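Local atomic coordinates of organophosphorus hydrolase (Pseudomonas pseudoalcaligenes, PDB entry 4LE6), a protein that probably hydrolyses organophosphate triesters of the aryl dialkyl phosphate kind at a two-zinc centre of the metallo-beta-lactamase type. Residues N90-N95 against P298-V303; Q128-D133 against Y157-V162; T134-H139 against T231-K236. All blocks are in the same frame, centred on the assembly; numbering follows the deposited sequence.

Interaction 1 of 3, residues N90-N95 against P298-V303; sequences NAYLIN and PGLGHV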
ATOM      1  N   ASN A  90       9.698   7.606  -6.347  1.00 18.66           N
ATOM      2  CA  ASN A  90       9.515   6.349  -7.049  1.00 19.39           C
ATOM      3  C   ASN A  90      10.005   6.393  -8.499  1.00 21.35           C
ATOM      4  O   ASN A  90      10.038   7.448  -9.134  1.00 23.57           O
ATOM      5  CB  ASN A  90       8.040   5.958  -7.052  1.00 18.92           C
ATOM      6  CG  ASN A  90       7.419   5.996  -5.676  1.00 19.94           C
ATOM      7  OD1 ASN A  90       7.981   5.490  -4.696  1.00 18.88           O
ATOM      8  ND2 ASN A  90       6.229   6.567  -5.598  1.00 20.02           N
ATOM      9  N   ALA A  91      10.394   5.236  -9.014  1.00 19.22           N
ATOM     10  CA  ALA A  91      10.666   5.086 -10.442  1.00 20.17           C
ATOM     11  C   ALA A  91       9.881   3.871 -10.928  1.00 22.06           C
ATOM     12  O   ALA A  91       9.370   3.097 -10.107  1.00 20.33           O
ATOM     13  CB  ALA A  91      12.127   4.917 -10.688  1.00 22.10           C
ATOM     14  N   TYR A  92       9.766   3.707 -12.244  1.00 21.30           N
ATOM     15  CA  TYR A  92       8.945   2.609 -12.769  1.00 17.09           C
ATOM     16  C   TYR A  92       9.620   1.857 -13.897  1.00 19.65           C
ATOM     17  O   TYR A  92      10.139   2.465 -14.808  1.00 20.84           O
ATOM     18  CB  TYR A  92       7.586   3.159 -13.201  1.00 15.46           C
ATOM     19  CG  TYR A  92       6.882   3.730 -12.001  1.00 15.12           C
ATOM     20  CD1 TYR A  92       6.126   2.912 -11.168  1.00 15.62           C
ATOM     21  CD2 TYR A  92       7.047   5.060 -11.645  1.00 21.69           C
ATOM     22  CE1 TYR A  92       5.505   3.415 -10.063  1.00 17.25           C
ATOM     23  CE2 TYR A  92       6.433   5.565 -10.523  1.00 20.21           C
ATOM     24  CZ  TYR A  92       5.676   4.725  -9.730  1.00 15.84           C
ATOM     25  OH  TYR A  92       5.067   5.219  -8.589  1.00 18.64           O
ATOM     26  N   LEU A  93       9.585   0.531 -13.825  1.00 19.94           N
ATOM     27  CA  LEU A  93      10.230  -0.319 -14.815  1.00 19.90           C
ATOM     28  C   LEU A  93       9.134  -1.088 -15.511  1.00 21.20           C
ATOM     29  O   LEU A  93       8.386  -1.806 -14.856  1.00 21.90           O
ATOM     30  CB  LEU A  93      11.164  -1.298 -14.112  1.00 18.18           C
ATOM     31  CG  LEU A  93      11.949  -2.285 -14.968  1.00 21.16           C
ATOM     32  CD1 LEU A  93      12.910  -1.552 -15.875  1.00 22.47           C
ATOM     33  CD2 LEU A  93      12.689  -3.247 -14.048  1.00 22.38           C
ATOM     34  N   ILE A  94       8.999  -0.913 -16.820  1.00 21.71           N
ATOM     35  CA  ILE A  94       7.921  -1.547 -17.555  1.00 21.53           C
ATOM     36  C   ILE A  94       8.515  -2.457 -18.620  1.00 21.77           C
ATOM     37  O   ILE A  94       9.330  -2.033 -19.450  1.00 19.65           O
ATOM     38  CB  ILE A  94       6.976  -0.498 -18.161  1.00 21.77           C
ATOM     39  CG1 ILE A  94       6.373   0.342 -17.024  1.00 26.33           C
ATOM     40  CG2 ILE A  94       5.850  -1.164 -18.944  1.00 19.06           C
ATOM     41  CD1 ILE A  94       5.524   1.483 -17.470  1.00 25.86           C
ATOM     42  N   ASN A  95       8.133  -3.725 -18.545  1.00 19.93           N
ATOM     43  CA  ASN A  95       8.551  -4.729 -19.520  1.00 19.85           C
ATOM     44  C   ASN A  95       7.385  -4.880 -20.494  1.00 19.59           C
ATOM     45  O   ASN A  95       6.324  -5.409 -20.129  1.00 17.36           O
ATOM     46  CB  ASN A  95       8.855  -6.056 -18.805  1.00 21.65           C
ATOM     47  CG  ASN A  95       9.347  -7.140 -19.751  1.00 21.63           C
ATOM     48  OD1 ASN A  95       8.956  -7.174 -20.910  1.00 20.39           O
ATOM     49  ND2 ASN A  95      10.202  -8.040 -19.255  1.00 24.68           N
ATOM     50  N   PRO A 298       3.644   1.920  -3.726  1.00 16.72           N
ATOM     51  CA  PRO A 298       4.206   1.856  -5.081  1.00 17.44           C
ATOM     52  C   PRO A 298       3.789   2.995  -6.024  1.00 20.30           C
ATOM     53  O   PRO A 298       4.237   3.042  -7.165  1.00 19.46           O
ATOM     54  CB  PRO A 298       3.685   0.513  -5.608  1.00 16.15           C
ATOM     55  CG  PRO A 298       2.433   0.291  -4.890  1.00 16.32           C
ATOM     56  CD  PRO A 298       2.642   0.858  -3.510  1.00 16.37           C
ATOM     57  N   GLY A 299       2.942   3.898  -5.564  1.00 18.10           N
ATOM     58  CA  GLY A 299       2.571   5.051  -6.365  1.00 19.11           C
ATOM     59  C   GLY A 299       1.610   4.722  -7.490  1.00 21.26           C
ATOM     60  O   GLY A 299       1.439   5.510  -8.423  1.00 22.31           O
ATOM     61  N   LEU A 300       0.976   3.559  -7.396  1.00 21.41           N
ATOM     62  CA  LEU A 300       0.064   3.071  -8.428  1.00 19.38           C
ATOM     63  C   LEU A 300      -1.385   3.181  -7.968  1.00 21.35           C
ATOM     64  O   LEU A 300      -1.701   2.867  -6.826  1.00 19.59           O
ATOM     65  CB  LEU A 300       0.369   1.620  -8.751  1.00 20.80           C
ATOM     66  CG  LEU A 300       1.706   1.389  -9.439  1.00 22.54           C
ATOM     67  CD1 LEU A 300       2.061  -0.092  -9.394  1.00 21.35           C
ATOM     68  CD2 LEU A 300       1.635   1.897 -10.873  1.00 25.61           C
ATOM     69  N   GLY A 301      -2.275   3.613  -8.856  1.00 19.18           N
ATOM     70  CA  GLY A 301      -3.666   3.738  -8.492  1.00 19.73           C
ATOM     71  C   GLY A 301      -4.457   4.523  -9.509  1.00 21.76           C
ATOM     72  O   GLY A 301      -4.001   4.704 -10.631  1.00 23.70           O
ATOM     73  N   HIS A 302      -5.640   4.984  -9.104  1.00 20.85           N
ATOM     74  CA  HIS A 302      -6.519   5.736  -9.988  1.00 22.53           C
ATOM     75  C   HIS A 302      -6.876   7.048  -9.344  1.00 24.71           C
ATOM     76  O   HIS A 302      -6.759   7.216  -8.127  1.00 22.41           O
ATOM     77  CB  HIS A 302      -7.823   4.990 -10.260  1.00 24.53           C
ATOM     78  CG  HIS A 302      -7.650   3.711 -11.009  1.00 26.14           C
ATOM     79  ND1 HIS A 302      -7.325   2.524 -10.388  1.00 23.85           N
ATOM     80  CD2 HIS A 302      -7.762   3.426 -12.327  1.00 26.76           C
ATOM     81  CE1 HIS A 302      -7.248   1.564 -11.291  1.00 24.76           C
ATOM     82  NE2 HIS A 302      -7.505   2.086 -12.478  1.00 27.71           N
ATOM     83  N   VAL A 303      -7.318   7.974 -10.185  1.00 25.20           N
ATOM     84  CA  VAL A 303      -7.821   9.267  -9.748  1.00 25.59           C
ATOM     85  C   VAL A 303      -9.334   9.279  -9.877  1.00 25.57           C
ATOM     86  O   VAL A 303      -9.868   8.934 -10.932  1.00 24.85           O
ATOM     87  CB  VAL A 303      -7.284  10.398 -10.649  1.00 22.66           C
ATOM     88  CG1 VAL A 303      -7.758  11.758 -10.137  1.00 25.11           C
ATOM     89  CG2 VAL A 303      -5.785  10.350 -10.705  1.00 21.70           C
TER
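Tyr92 reaches across the interior of the alpha-beta/beta-alpha sandwich of the metallo-beta-lactamase fold to meet Pro298, Gly299 and Leu300. It stands on strand 85-95 of one sheet, and its partners form the loop and first residue that open strand 300-305 of the other. The CB of Tyr92 leaves its strand toward this loop, taking the side chain off its own sheet, and CG lies anti to the carbonyl carbon (chi1 -62°), which swings the ring beside the backbone N. Along one side of the ring CE2 passes CB of Asn90, 3.8 Å away and two residues back on the same strand. Along the other, CE1 touches CD2 of Leu300 at 4.2 Å, an apolar contact that meets the ring obliquely. The carbonyl of Pro298 comes in at the ring edge, close to the ring plane, with its O 3.2 Å from Tyr92 CE1. At the tip, the Tyr92 OH donates a 2.7 Å hydrogen bond to Pro298 O, and the donor is tilted 30° from the carbonyl plane. Gly292 O, on the adjoining strand 289-292, is a weak second acceptor for the same hydrogen.

A cis peptide bond precedes Pro298, and Gly299 has a positive phi of 75°; its bare CA lies against both the phenol oxygen and the Asn90 amide. Asn90 adds little direct contact but grips the same region, its ND2 hydrogen-bonded to Leu295 O and Gly292 O. That ties strand 85-95 to the chain on both sides of the zinc ligand His294, whose side chain is about 6 Å from that of Asn90. Beyond the phenol oxygen the chain passes closely, with Gly299 CA 3.3 Å from Tyr92 OH.

Interaction 2 of 3, residues Q128-D133 against Y157-V162; sequences QPEQVD and YPNATV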
ATOM      1  N   GLN A 128      18.329  -6.933 -14.034  1.00 25.55           N
ATOM      2  CA  GLN A 128      19.639  -6.324 -13.867  1.00 24.22           C
ATOM      3  C   GLN A 128      19.682  -5.060 -14.710  1.00 23.45           C
ATOM      4  O   GLN A 128      19.016  -4.977 -15.742  1.00 24.06           O
ATOM      5  CB  GLN A 128      20.762  -7.306 -14.247  1.00 27.07           C
ATOM      6  CG  GLN A 128      20.918  -8.480 -13.259  1.00 34.01           C
ATOM      7  CD  GLN A 128      21.536  -8.075 -11.920  1.00 48.55           C
ATOM      8  OE1 GLN A 128      22.459  -7.253 -11.866  1.00 48.97           O
ATOM      9  NE2 GLN A 128      21.035  -8.664 -10.828  1.00 59.44           N
ATOM     10  N   PRO A 129      20.458  -4.062 -14.269  1.00 26.67           N
ATOM     11  CA  PRO A 129      20.499  -2.780 -14.985  1.00 27.09           C
ATOM     12  C   PRO A 129      21.000  -2.921 -16.422  1.00 22.87           C
ATOM     13  O   PRO A 129      20.545  -2.186 -17.295  1.00 23.29           O
ATOM     14  CB  PRO A 129      21.466  -1.930 -14.156  1.00 32.90           C
ATOM     15  CG  PRO A 129      22.230  -2.906 -13.286  1.00 35.71           C
ATOM     16  CD  PRO A 129      21.357  -4.099 -13.099  1.00 30.76           C
ATOM     17  N   GLU A 130      21.885  -3.882 -16.671  1.00 22.39           N
ATOM     18  CA  GLU A 130      22.373  -4.136 -18.023  1.00 25.57           C
ATOM     19  C   GLU A 130      21.247  -4.495 -18.992  1.00 25.78           C
ATOM     20  O   GLU A 130      21.421  -4.396 -20.201  1.00 24.79           O
ATOM     21  CB  GLU A 130      23.410  -5.261 -18.024  1.00 29.55           C
ATOM     22  CG  GLU A 130      24.720  -4.887 -17.346  1.00 37.94           C
ATOM     23  CD  GLU A 130      24.637  -4.908 -15.818  1.00 41.14           C
ATOM     24  OE1 GLU A 130      23.657  -5.453 -15.245  1.00 32.93           O
ATOM     25  OE2 GLU A 130      25.568  -4.372 -15.184  1.00 47.58           O
ATOM     26  N   GLN A 131      20.098  -4.912 -18.462  1.00 22.70           N
ATOM     27  CA  GLN A 131      18.959  -5.306 -19.305  1.00 22.86           C
ATOM     28  C   GLN A 131      18.095  -4.125 -19.755  1.00 22.64           C
ATOM     29  O   GLN A 131      17.268  -4.255 -20.664  1.00 21.74           O
ATOM     30  CB  GLN A 131      18.064  -6.309 -18.562  1.00 23.53           C
ATOM     31  CG  GLN A 131      18.740  -7.652 -18.245  1.00 27.10           C
ATOM     32  CD  GLN A 131      17.861  -8.554 -17.378  1.00 28.25           C
ATOM     33  OE1 GLN A 131      17.304  -8.113 -16.377  1.00 28.08           O
ATOM     34  NE2 GLN A 131      17.696  -9.796 -17.789  1.00 25.68           N
ATOM     35  N   VAL A 132      18.246  -2.983 -19.107  1.00 22.73           N
ATOM     36  CA  VAL A 132      17.397  -1.852 -19.428  1.00 22.79           C
ATOM     37  C   VAL A 132      17.865  -1.274 -20.762  1.00 23.36           C
ATOM     38  O   VAL A 132      19.015  -0.860 -20.874  1.00 25.83           O
ATOM     39  CB  VAL A 132      17.457  -0.803 -18.314  1.00 21.54           C
ATOM     40  CG1 VAL A 132      16.694   0.469 -18.718  1.00 20.98           C
ATOM     41  CG2 VAL A 132      16.891  -1.385 -17.032  1.00 23.12           C
ATOM     42  N   ASP A 133      16.995  -1.284 -21.776  1.00 22.98           N
ATOM     43  CA  ASP A 133      17.365  -0.802 -23.112  1.00 23.14           C
ATOM     44  C   ASP A 133      16.918   0.643 -23.359  1.00 23.07           C
ATOM     45  O   ASP A 133      17.395   1.302 -24.279  1.00 21.49           O
ATOM     46  CB  ASP A 133      16.809  -1.722 -24.217  1.00 26.40           C
ATOM     47  CG  ASP A 133      15.289  -1.678 -24.303  1.00 26.82           C
ATOM     48  OD1 ASP A 133      14.740  -0.689 -24.828  1.00 27.49           O
ATOM     49  OD2 ASP A 133      14.633  -2.634 -23.848  1.00 27.23           O
ATOM     50  N   TYR A 157      22.829   2.498 -16.147  1.00 25.25           N
ATOM     51  CA  TYR A 157      22.133   1.722 -17.186  1.00 25.83           C
ATOM     52  C   TYR A 157      22.920   1.809 -18.502  1.00 23.20           C
ATOM     53  O   TYR A 157      22.547   2.517 -19.437  1.00 25.45           O
ATOM     54  CB  TYR A 157      20.686   2.206 -17.301  1.00 26.50           C
ATOM     55  CG  TYR A 157      20.037   2.112 -15.945  1.00 21.51           C
ATOM     56  CD1 TYR A 157      19.635   0.875 -15.435  1.00 18.87           C
ATOM     57  CD2 TYR A 157      19.906   3.220 -15.131  1.00 20.72           C
ATOM     58  CE1 TYR A 157      19.106   0.759 -14.186  1.00 18.06           C
ATOM     59  CE2 TYR A 157      19.357   3.105 -13.845  1.00 17.36           C
ATOM     60  CZ  TYR A 157      18.960   1.876 -13.385  1.00 19.30           C
ATOM     61  OH  TYR A 157      18.403   1.720 -12.120  1.00 20.44           O
ATOM     62  N   PRO A 158      24.036   1.081 -18.561  1.00 21.69           N
ATOM     63  CA  PRO A 158      25.042   1.279 -19.616  1.00 22.42           C
ATOM     64  C   PRO A 158      24.596   0.886 -21.025  1.00 23.96           C
ATOM     65  O   PRO A 158      25.282   1.232 -21.991  1.00 25.60           O
ATOM     66  CB  PRO A 158      26.188   0.364 -19.169  1.00 22.25           C
ATOM     67  CG  PRO A 158      25.527  -0.712 -18.378  1.00 20.84           C
ATOM     68  CD  PRO A 158      24.450   0.041 -17.604  1.00 22.68           C
ATOM     69  N   ASN A 159      23.506   0.135 -21.147  1.00 23.19           N
ATOM     70  CA  ASN A 159      23.039  -0.294 -22.456  1.00 24.21           C
ATOM     71  C   ASN A 159      21.773   0.430 -22.896  1.00 24.09           C
ATOM     72  O   ASN A 159      21.178   0.077 -23.921  1.00 21.98           O
ATOM     73  CB  ASN A 159      22.818  -1.801 -22.442  1.00 23.79           C
ATOM     74  CG  ASN A 159      24.079  -2.552 -22.074  1.00 27.23           C
ATOM     75  OD1 ASN A 159      25.181  -2.175 -22.478  1.00 26.94           O
ATOM     76  ND2 ASN A 159      23.930  -3.606 -21.298  1.00 27.55           N
ATOM     77  N   ALA A 160      21.380   1.447 -22.132  1.00 24.76           N
ATOM     78  CA  ALA A 160      20.114   2.109 -22.359  1.00 24.47           C
ATOM     79  C   ALA A 160      20.239   3.323 -23.247  1.00 24.18           C
ATOM     80  O   ALA A 160      21.221   4.073 -23.198  1.00 23.23           O
ATOM     81  CB  ALA A 160      19.463   2.505 -21.036  1.00 23.44           C
ATOM     82  N   THR A 161      19.222   3.510 -24.072  1.00 24.19           N
ATOM     83  CA  THR A 161      19.030   4.777 -24.764  1.00 24.49           C
ATOM     84  C   THR A 161      18.306   5.686 -23.783  1.00 24.26           C
ATOM     85  O   THR A 161      17.272   5.305 -23.238  1.00 25.95           O
ATOM     86  CB  THR A 161      18.201   4.569 -26.014  1.00 28.82           C
ATOM     87  OG1 THR A 161      18.920   3.697 -26.902  1.00 31.82           O
ATOM     88  CG2 THR A 161      17.911   5.902 -26.718  1.00 31.36           C
ATOM     89  N   VAL A 162      18.852   6.868 -23.533  1.00 27.14           N
ATOM     90  CA  VAL A 162      18.256   7.782 -22.557  1.00 29.35           C
ATOM     91  C   VAL A 162      17.494   8.907 -23.259  1.00 30.69           C
ATOM     92  O   VAL A 162      18.064   9.670 -24.029  1.00 33.10           O
ATOM     93  CB  VAL A 162      19.330   8.392 -21.634  1.00 32.40           C
ATOM     94  CG1 VAL A 162      18.685   9.318 -20.583  1.00 32.41           C
ATOM     95  CG2 VAL A 162      20.125   7.270 -20.948  1.00 29.36           C
TER
HETATM   96  O   HOH W   1      21.284  -0.677 -19.505  1.00 20.55           O
HETATM   97  O   HOH W   2      19.546   0.889 -25.992  1.00 32.86           O
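The backbones of Asp133 and Ala160 approach to 4.1 Å between their CA atoms, just where a type I beta turn from Tyr157 to Ala160 gives way to strand 161-163. Here Thr161 N donates to Asp133 O over 2.9 Å. Further back, Asn159 gives the side-chain bond of the contact. Its ND2 donates to Glu130 O at 2.9 Å, the N-H pointing almost straight (172°) at a lone pair in the carbonyl plane; the acceptor lies nearly in the plane of the Asn159 amide, and this bond fixes which way round that amide is modelled.

Two waters fill in between the two segments. One donates to Pro129 O and Val132 O and accepts from Asn159 N; the other donates to Asp133 O and Asn159 O and takes the hydroxyl hydrogen of Thr161. Beneath this polar seam lies an apolar layer. Pro129 CB rests against Tyr157 CE1 at 3.6 Å, while Pro129 O sits at the edge of the same ring, in its plane. The two methyls of Val132 are divided between partners: CG1, anti to the backbone N (chi1 173°), packs on Ala160 CB at 4.1 Å, whereas CG2 lies 3.9 Å from Tyr157 CD1. Helix 118-124 and strand 100-103 add Gln119 and Leu102 to the surroundings of the Tyr157 ring.

CB of Asp133 points away from 157-162, and its carboxylate bonds Leu100 N through OD2 and Asn99 ND2 through OD1. Together the bonds align the entrances of two neighbouring parallel strands, 134-136 and 161-163, at the outer margin of one sheet of the metallo-beta-lactamase sandwich.

Interaction 3 of 3, residues T134-H139 against T231-K236; sequences TVLLTH and TSYLFK. With ZN (zinc ion), chain J; EDO (1,2-ethanediol), chain H.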
ATOM      1  N   THR A 134      16.020   1.144 -22.524  1.00 22.34           N
ATOM      2  CA  THR A 134      15.551   2.518 -22.632  1.00 23.79           C
ATOM      3  C   THR A 134      15.335   3.107 -21.242  1.00 21.76           C
ATOM      4  O   THR A 134      14.778   2.439 -20.368  1.00 20.78           O
ATOM      5  CB  THR A 134      14.200   2.610 -23.355  1.00 27.41           C
ATOM      6  OG1 THR A 134      14.264   1.928 -24.609  1.00 29.00           O
ATOM      7  CG2 THR A 134      13.827   4.065 -23.604  1.00 29.81           C
ATOM      8  N   VAL A 135      15.784   4.346 -21.048  1.00 20.43           N
ATOM      9  CA  VAL A 135      15.454   5.120 -19.855  1.00 23.70           C
ATOM     10  C   VAL A 135      14.717   6.385 -20.301  1.00 26.69           C
ATOM     11  O   VAL A 135      15.227   7.122 -21.140  1.00 27.63           O
ATOM     12  CB  VAL A 135      16.707   5.514 -19.052  1.00 26.22           C
ATOM     13  CG1 VAL A 135      16.328   6.410 -17.865  1.00 27.05           C
ATOM     14  CG2 VAL A 135      17.440   4.269 -18.544  1.00 24.43           C
ATOM     15  N   LEU A 136      13.511   6.613 -19.774  1.00 24.18           N
ATOM     16  CA  LEU A 136      12.753   7.829 -20.065  1.00 27.72           C
ATOM     17  C   LEU A 136      12.762   8.706 -18.825  1.00 26.08           C
ATOM     18  O   LEU A 136      12.388   8.255 -17.746  1.00 23.52           O
ATOM     19  CB  LEU A 136      11.296   7.505 -20.424  1.00 26.46           C
ATOM     20  CG  LEU A 136      11.069   6.387 -21.440  1.00 22.96           C
ATOM     21  CD1 LEU A 136       9.590   6.036 -21.523  1.00 25.31           C
ATOM     22  CD2 LEU A 136      11.614   6.792 -22.789  1.00 23.20           C
ATOM     23  N   LEU A 137      13.172   9.961 -18.960  1.00 21.72           N
ATOM     24  CA  LEU A 137      13.149  10.874 -17.822  1.00 19.61           C
ATOM     25  C   LEU A 137      11.939  11.782 -17.920  1.00 22.00           C
ATOM     26  O   LEU A 137      11.737  12.413 -18.968  1.00 21.64           O
ATOM     27  CB  LEU A 137      14.409  11.738 -17.821  1.00 18.62           C
ATOM     28  CG  LEU A 137      15.731  11.005 -17.597  1.00 22.59           C
ATOM     29  CD1 LEU A 137      16.861  12.021 -17.650  1.00 28.10           C
ATOM     30  CD2 LEU A 137      15.713  10.273 -16.274  1.00 22.27           C
ATOM     31  N   THR A 138      11.140  11.885 -16.848  1.00 21.65           N
ATOM     32  CA  THR A 138      10.012  12.823 -16.867  1.00 21.37           C
ATOM     33  C   THR A 138      10.552  14.252 -16.886  1.00 21.19           C
ATOM     34  O   THR A 138       9.987  15.117 -17.536  1.00 22.69           O
ATOM     35  CB  THR A 138       9.048  12.635 -15.681  1.00 19.12           C
ATOM     36  OG1 THR A 138       9.763  12.752 -14.444  1.00 19.54           O
ATOM     37  CG2 THR A 138       8.423  11.270 -15.764  1.00 16.78           C
ATOM     38  N   HIS A 139      11.659  14.475 -16.179  1.00 19.36           N
ATOM     39  CA  HIS A 139      12.328  15.769 -16.138  1.00 18.28           C
ATOM     40  C   HIS A 139      13.704  15.584 -15.508  1.00 20.89           C
ATOM     41  O   HIS A 139      14.038  14.488 -15.059  1.00 21.30           O
ATOM     42  CB  HIS A 139      11.505  16.832 -15.369  1.00 18.92           C
ATOM     43  CG  HIS A 139      11.231  16.499 -13.929  1.00 20.03           C
ATOM     44  ND1 HIS A 139      10.607  15.337 -13.533  1.00 22.42           N
ATOM     45  CD2 HIS A 139      11.414  17.228 -12.797  1.00 22.25           C
ATOM     46  CE1 HIS A 139      10.454  15.344 -12.218  1.00 26.10           C
ATOM     47  NE2 HIS A 139      10.945  16.477 -11.746  1.00 22.93           N
ATOM     48  N   THR A 231       7.605  16.107 -18.696  1.00 22.65           N
ATOM     49  CA  THR A 231       6.885  15.189 -19.595  1.00 24.16           C
ATOM     50  C   THR A 231       6.385  13.945 -18.868  1.00 23.64           C
ATOM     51  O   THR A 231       7.092  13.385 -18.032  1.00 23.89           O
ATOM     52  CB  THR A 231       7.798  14.721 -20.750  1.00 28.42           C
ATOM     53  OG1 THR A 231       8.284  15.864 -21.459  1.00 34.91           O
ATOM     54  CG2 THR A 231       7.043  13.814 -21.746  1.00 25.63           C
ATOM     55  N   SER A 232       5.157  13.532 -19.181  1.00 21.94           N
ATOM     56  CA  SER A 232       4.570  12.304 -18.666  1.00 21.75           C
ATOM     57  C   SER A 232       4.602  11.245 -19.765  1.00 23.34           C
ATOM     58  O   SER A 232       4.649  11.592 -20.937  1.00 24.81           O
ATOM     59  CB  SER A 232       3.126  12.554 -18.215  1.00 22.76           C
ATOM     60  OG  SER A 232       3.082  13.590 -17.253  1.00 23.13           O
ATOM     61  N   TYR A 233       4.578   9.963 -19.399  1.00 20.36           N
ATOM     62  CA  TYR A 233       4.644   8.901 -20.403  1.00 21.31           C
ATOM     63  C   TYR A 233       3.452   7.957 -20.306  1.00 23.10           C
ATOM     64  O   TYR A 233       3.140   7.446 -19.238  1.00 26.73           O
ATOM     65  CB  TYR A 233       5.964   8.133 -20.280  1.00 22.44           C
ATOM     66  CG  TYR A 233       7.181   9.011 -20.518  1.00 19.81           C
ATOM     67  CD1 TYR A 233       7.569   9.374 -21.803  1.00 22.70           C
ATOM     68  CD2 TYR A 233       7.920   9.496 -19.456  1.00 21.71           C
ATOM     69  CE1 TYR A 233       8.671  10.184 -22.018  1.00 24.77           C
ATOM     70  CE2 TYR A 233       9.018  10.291 -19.652  1.00 21.44           C
ATOM     71  CZ  TYR A 233       9.391  10.639 -20.938  1.00 24.93           C
ATOM     72  OH  TYR A 233      10.498  11.440 -21.118  1.00 24.96           O
ATOM     73  N   LEU A 234       2.816   7.707 -21.447  1.00 24.41           N
ATOM     74  CA  LEU A 234       1.642   6.848 -21.502  1.00 22.50           C
ATOM     75  C   LEU A 234       2.005   5.480 -22.091  1.00 21.64           C
ATOM     76  O   LEU A 234       2.629   5.397 -23.160  1.00 24.38           O
ATOM     77  CB  LEU A 234       0.555   7.524 -22.334  1.00 22.53           C
ATOM     78  CG  LEU A 234      -0.779   6.800 -22.477  1.00 24.99           C
ATOM     79  CD1 LEU A 234      -1.493   6.714 -21.139  1.00 24.36           C
ATOM     80  CD2 LEU A 234      -1.617   7.547 -23.517  1.00 27.41           C
ATOM     81  N   PHE A 235       1.621   4.438 -21.354  1.00 20.61           N
ATOM     82  CA  PHE A 235       1.785   3.040 -21.738  1.00 20.90           C
ATOM     83  C   PHE A 235       0.398   2.442 -21.935  1.00 23.35           C
ATOM     84  O   PHE A 235      -0.481   2.613 -21.078  1.00 23.35           O
ATOM     85  CB  PHE A 235       2.542   2.272 -20.647  1.00 19.23           C
ATOM     86  CG  PHE A 235       3.973   2.673 -20.523  1.00 20.47           C
ATOM     87  CD1 PHE A 235       4.328   3.828 -19.857  1.00 19.23           C
ATOM     88  CD2 PHE A 235       4.963   1.919 -21.116  1.00 22.76           C
ATOM     89  CE1 PHE A 235       5.658   4.215 -19.789  1.00 19.68           C
ATOM     90  CE2 PHE A 235       6.275   2.294 -21.046  1.00 22.11           C
ATOM     91  CZ  PHE A 235       6.625   3.449 -20.392  1.00 19.52           C
ATOM     92  N   LYS A 236       0.194   1.781 -23.069  1.00 22.78           N
ATOM     93  CA  LYS A 236      -1.084   1.153 -23.409  1.00 25.31           C
ATOM     94  C   LYS A 236      -0.869  -0.284 -23.849  1.00 28.05           C
ATOM     95  O   LYS A 236      -0.026  -0.548 -24.709  1.00 25.62           O
ATOM     96  CB  LYS A 236      -1.735   1.869 -24.585  1.00 24.88           C
ATOM     97  CG  LYS A 236      -2.113   3.317 -24.344  1.00 32.81           C
ATOM     98  CD  LYS A 236      -2.954   3.819 -25.530  1.00 41.71           C
ATOM     99  CE  LYS A 236      -2.570   5.227 -25.957  1.00 53.91           C
ATOM    100  NZ  LYS A 236      -3.174   5.605 -27.283  1.00 64.12           N
TER
HETATM  101 ZN    ZN J 405      10.752  17.518  -9.838  1.00 24.94          ZN
HETATM  102  C1  EDO H 403       7.319  18.149 -23.278  0.51 31.43           C
HETATM  103  O1  EDO H 403       6.677  16.980 -23.796  0.51 36.91           O
HETATM  104  C2  EDO H 403       6.423  18.896 -22.301  0.51 21.96           C
HETATM  105  O2  EDO H 403       7.234  19.688 -21.436  0.51 20.74           O
HETATM  106  O   HOH W   3      11.572  16.405  -8.214  1.00 14.52           O
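Thr231 N donates to Thr138 O over 2.8 Å, and one residue earlier Leu137 O accepts the hydroxyl of Tyr233 at 2.7 Å. That second donor stands 55° above its carbonyl plane. Both bonds hold the chain immediately before His139, the first histidine of the HxHxDH zinc motif. His139 NE2 binds the zinc ion at 2.2 Å, alongside His141, His226, Asp247 and a water. On the other side of the imidazole, His139 ND1 donates to Thr138 OG1 (2.9 Å) almost in the ring plane. Thr138 holds OG1 between its backbone N and carbonyl carbon (chi1 57°), where ND1 can reach it, and OG1 is also hydrogen-bonded to Asp104 OD2. This second-shell pair should fix the rotation of the ring and orient NE2 on the metal.

Around the polar core, the Tyr233 ring is sandwiched. Leu136 CB makes a CH-pi contact over one face, 3.8 Å from the centroid and 18° off the normal, while Thr231 CG2 lies toward the rim of the opposite face. The Leu137 carbonyl comes in at the ring edge. Farther out, Leu136 CD1 meets Phe235 CZ at 4.1 Å.

The contact bridges the two sheets: strand 134-136, between strands 100-103 and 161-163, faces strand 231-237, between strands 218-222 and 240-246, with Ile103 packed against Tyr233 and Phe235.

From the N terminus, residues 90-95 come first and meet 298-303 only some 200 residues later, so interaction 1 closes a long loop that contains both other contacts. Within it the chain runs through 128-133 directly into 134-139; the first pairs with 157-162 and the second with 231-236, so interactions 2 and 3 alternate and cross. Interaction 2 joins the approaches to neighbouring strands 134-136 and 161-163 at the margin of one sheet, whereas interactions 1 and 3 each bridge the two sheets. They also touch one another: Leu93 packs on Val132, Ile94 on Phe235, and Thr161 O probably accepts a hydrogen bond from Val135 N, linking the two parallel strands.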